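Local coordinates for protein molybdopterin molybdotransferase (Pyrococcus horikoshii, PDB 1UZ5) that probably inserts molybdenum from molybdate into adenylyl-molybdopterin, releasing AMP, in a magnesium-dependent step of molybdenum cofactor biosynthesis, at residues G302-C307 with S366-S371. Numbering follows the deposited sequence.
Sequences GYPTSC and SGAVTS
Apolar contact between Tyr303, Pro304 and Ala368 starts at the tyrosine ring, whose CE1 lies obliquely against Ala368 CB at 3.6 Å. The CG of Tyr303 is anti to the backbone N (chi1 -168°), which carries the ring out to the first turn of helix 368-374. Pro304 CD meets the same methyl at 4.1 Å. One turn further along that helix, Thr305 CG2 presses on Ser371, 3.7 Å from its CB and 3.5 Å from its carbonyl C. The contact thus joins the N-terminal ends of two helices: 304-322, from the probable molybdopterin-binding domain, and 368-374, from the C-terminal domain IV of MoeA. Polar linkage across it runs through a water, which accepts from Thr305 N (2.9 Å) and donates to Ala368 O (2.8 Å); its oxygen sits 3.1 Å above one face of the Tyr303 ring, nearer the ring's margin than its centre. Cutting Tyr303 back to an alanine would probably leave the Ala368 methyl without its aromatic neighbour and this water without the ring face under it. At the start of helix 368-374, the N-cap residue Gly367 offers its O to both Ser371 OG, at a short 2.5 Å, and Ser371 N, one on each side of the plane of that carbonyl.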
ATOM      1  N   GLY A 302     -13.719 -23.883  -7.048  1.00 31.23           N
ATOM      2  CA  GLY A 302     -13.775 -24.256  -5.646  1.00 29.22           C
ATOM      3  C   GLY A 302     -12.460 -24.793  -5.105  1.00 29.25           C
ATOM      4  O   GLY A 302     -12.225 -24.756  -3.899  1.00 29.22           O
ATOM      5  N   TYR A 303     -11.603 -25.308  -5.984  1.00 31.51           N
ATOM      6  CA  TYR A 303     -10.309 -25.831  -5.551  1.00 29.79           C
ATOM      7  C   TYR A 303      -9.498 -24.639  -5.031  1.00 33.70           C
ATOM      8  O   TYR A 303      -9.222 -23.704  -5.777  1.00 31.25           O
ATOM      9  CB  TYR A 303      -9.572 -26.482  -6.722  1.00 30.44           C
ATOM     10  CG  TYR A 303      -8.366 -27.283  -6.297  1.00 29.64           C
ATOM     11  CD1 TYR A 303      -8.509 -28.405  -5.478  1.00 35.00           C
ATOM     12  CD2 TYR A 303      -7.082 -26.916  -6.691  1.00 31.86           C
ATOM     13  CE1 TYR A 303      -7.408 -29.140  -5.058  1.00 32.16           C
ATOM     14  CE2 TYR A 303      -5.967 -27.648  -6.275  1.00 31.19           C
ATOM     15  CZ  TYR A 303      -6.141 -28.756  -5.456  1.00 30.97           C
ATOM     16  OH  TYR A 303      -5.052 -29.469  -5.012  1.00 35.46           O
ATOM     17  N   PRO A 304      -9.102 -24.666  -3.746  1.00 35.55           N
ATOM     18  CA  PRO A 304      -8.331 -23.606  -3.080  1.00 32.58           C
ATOM     19  C   PRO A 304      -7.271 -22.847  -3.886  1.00 30.15           C
ATOM     20  O   PRO A 304      -7.370 -21.630  -4.029  1.00 28.09           O
ATOM     21  CB  PRO A 304      -7.755 -24.324  -1.865  1.00 39.11           C
ATOM     22  CG  PRO A 304      -8.890 -25.232  -1.488  1.00 32.14           C
ATOM     23  CD  PRO A 304      -9.281 -25.815  -2.841  1.00 29.65           C
ATOM     24  N   THR A 305      -6.262 -23.542  -4.405  1.00 26.19           N
ATOM     25  CA  THR A 305      -5.216 -22.870  -5.179  1.00 26.89           C
ATOM     26  C   THR A 305      -5.726 -22.290  -6.498  1.00 31.93           C
ATOM     27  O   THR A 305      -5.159 -21.329  -7.021  1.00 31.41           O
ATOM     28  CB  THR A 305      -4.036 -23.816  -5.494  1.00 30.86           C
ATOM     29  OG1 THR A 305      -4.487 -24.877  -6.341  1.00 43.49           O
ATOM     30  CG2 THR A 305      -3.466 -24.402  -4.213  1.00 28.17           C
ATOM     31  N   SER A 306      -6.789 -22.878  -7.043  1.00 28.66           N
ATOM     32  CA  SER A 306      -7.364 -22.400  -8.297  1.00 32.38           C
ATOM     33  C   SER A 306      -8.183 -21.142  -8.030  1.00 28.89           C
ATOM     34  O   SER A 306      -8.208 -20.218  -8.843  1.00 29.09           O
ATOM     35  CB  SER A 306      -8.256 -23.476  -8.924  1.00 29.79           C
ATOM     36  OG  SER A 306      -7.511 -24.651  -9.183  1.00 33.93           O
ATOM     37  N   CYS A 307      -8.861 -21.126  -6.889  1.00 26.32           N
ATOM     38  CA  CYS A 307      -9.664 -19.980  -6.480  1.00 27.86           C
ATOM     39  C   CYS A 307      -8.702 -18.818  -6.250  1.00 32.60           C
ATOM     40  O   CYS A 307      -8.949 -17.690  -6.677  1.00 28.12           O
ATOM     41  CB  CYS A 307     -10.398 -20.301  -5.179  1.00 22.69           C
ATOM     42  SG  CYS A 307     -11.370 -18.958  -4.477  1.00 28.65           S
ATOM     43  N   SER A 366      -0.857 -33.903  -2.845  1.00 65.83           N
ATOM     44  CA  SER A 366      -0.448 -33.253  -1.606  1.00 59.62           C
ATOM     45  C   SER A 366      -1.675 -32.829  -0.805  1.00 52.82           C
ATOM     46  O   SER A 366      -1.591 -32.606   0.402  1.00 58.38           O
ATOM     47  CB  SER A 366       0.424 -32.031  -1.901  1.00 61.39           C
ATOM     48  OG  SER A 366      -0.312 -31.037  -2.588  1.00 69.85           O
ATOM     49  N   GLY A 367      -2.816 -32.727  -1.480  1.00 36.61           N
ATOM     50  CA  GLY A 367      -4.037 -32.330  -0.798  1.00 42.23           C
ATOM     51  C   GLY A 367      -4.445 -30.899  -1.103  1.00 32.13           C
ATOM     52  O   GLY A 367      -3.597 -30.042  -1.339  1.00 27.43           O
ATOM     53  N   ALA A 368      -5.745 -30.638  -1.094  1.00 24.95           N
ATOM     54  CA  ALA A 368      -6.256 -29.305  -1.388  1.00 32.25           C
ATOM     55  C   ALA A 368      -5.787 -28.235  -0.401  1.00 30.50           C
ATOM     56  O   ALA A 368      -5.357 -27.157  -0.806  1.00 30.53           O
ATOM     57  CB  ALA A 368      -7.778 -29.333  -1.433  1.00 28.16           C
ATOM     58  N   VAL A 369      -5.871 -28.530   0.891  1.00 28.48           N
ATOM     59  CA  VAL A 369      -5.474 -27.563   1.906  1.00 23.97           C
ATOM     60  C   VAL A 369      -3.962 -27.353   1.965  1.00 33.22           C
ATOM     61  O   VAL A 369      -3.488 -26.215   1.981  1.00 27.58           O
ATOM     62  CB  VAL A 369      -6.013 -27.982   3.284  1.00 27.46           C
ATOM     63  CG1 VAL A 369      -5.647 -26.944   4.329  1.00 25.45           C
ATOM     64  CG2 VAL A 369      -7.533 -28.134   3.207  1.00 22.32           C
ATOM     65  N   THR A 370      -3.204 -28.444   1.977  1.00 27.00           N
ATOM     66  CA  THR A 370      -1.749 -28.359   2.020  1.00 28.92           C
ATOM     67  C   THR A 370      -1.228 -27.586   0.808  1.00 32.97           C
ATOM     68  O   THR A 370      -0.263 -26.830   0.914  1.00 32.65           O
ATOM     69  CB  THR A 370      -1.115 -29.775   2.052  1.00 34.71           C
ATOM     70  OG1 THR A 370      -1.409 -30.399   3.309  1.00 34.13           O
ATOM     71  CG2 THR A 370       0.390 -29.703   1.873  1.00 34.93           C
ATOM     72  N   SER A 371      -1.876 -27.775  -0.339  1.00 25.28           N
ATOM     73  CA  SER A 371      -1.481 -27.085  -1.566  1.00 35.36           C
ATOM     74  C   SER A 371      -1.705 -25.589  -1.401  1.00 33.39           C
ATOM     75  O   SER A 371      -0.889 -24.767  -1.821  1.00 26.46           O
ATOM     76  CB  SER A 371      -2.308 -27.594  -2.753  1.00 31.80           C
ATOM     77  OG  SER A 371      -2.045 -28.963  -3.001  1.00 54.16           O
TER
HETATM   78  O   HOH W   1      -5.734 -26.236  -3.422  1.00 34.92           O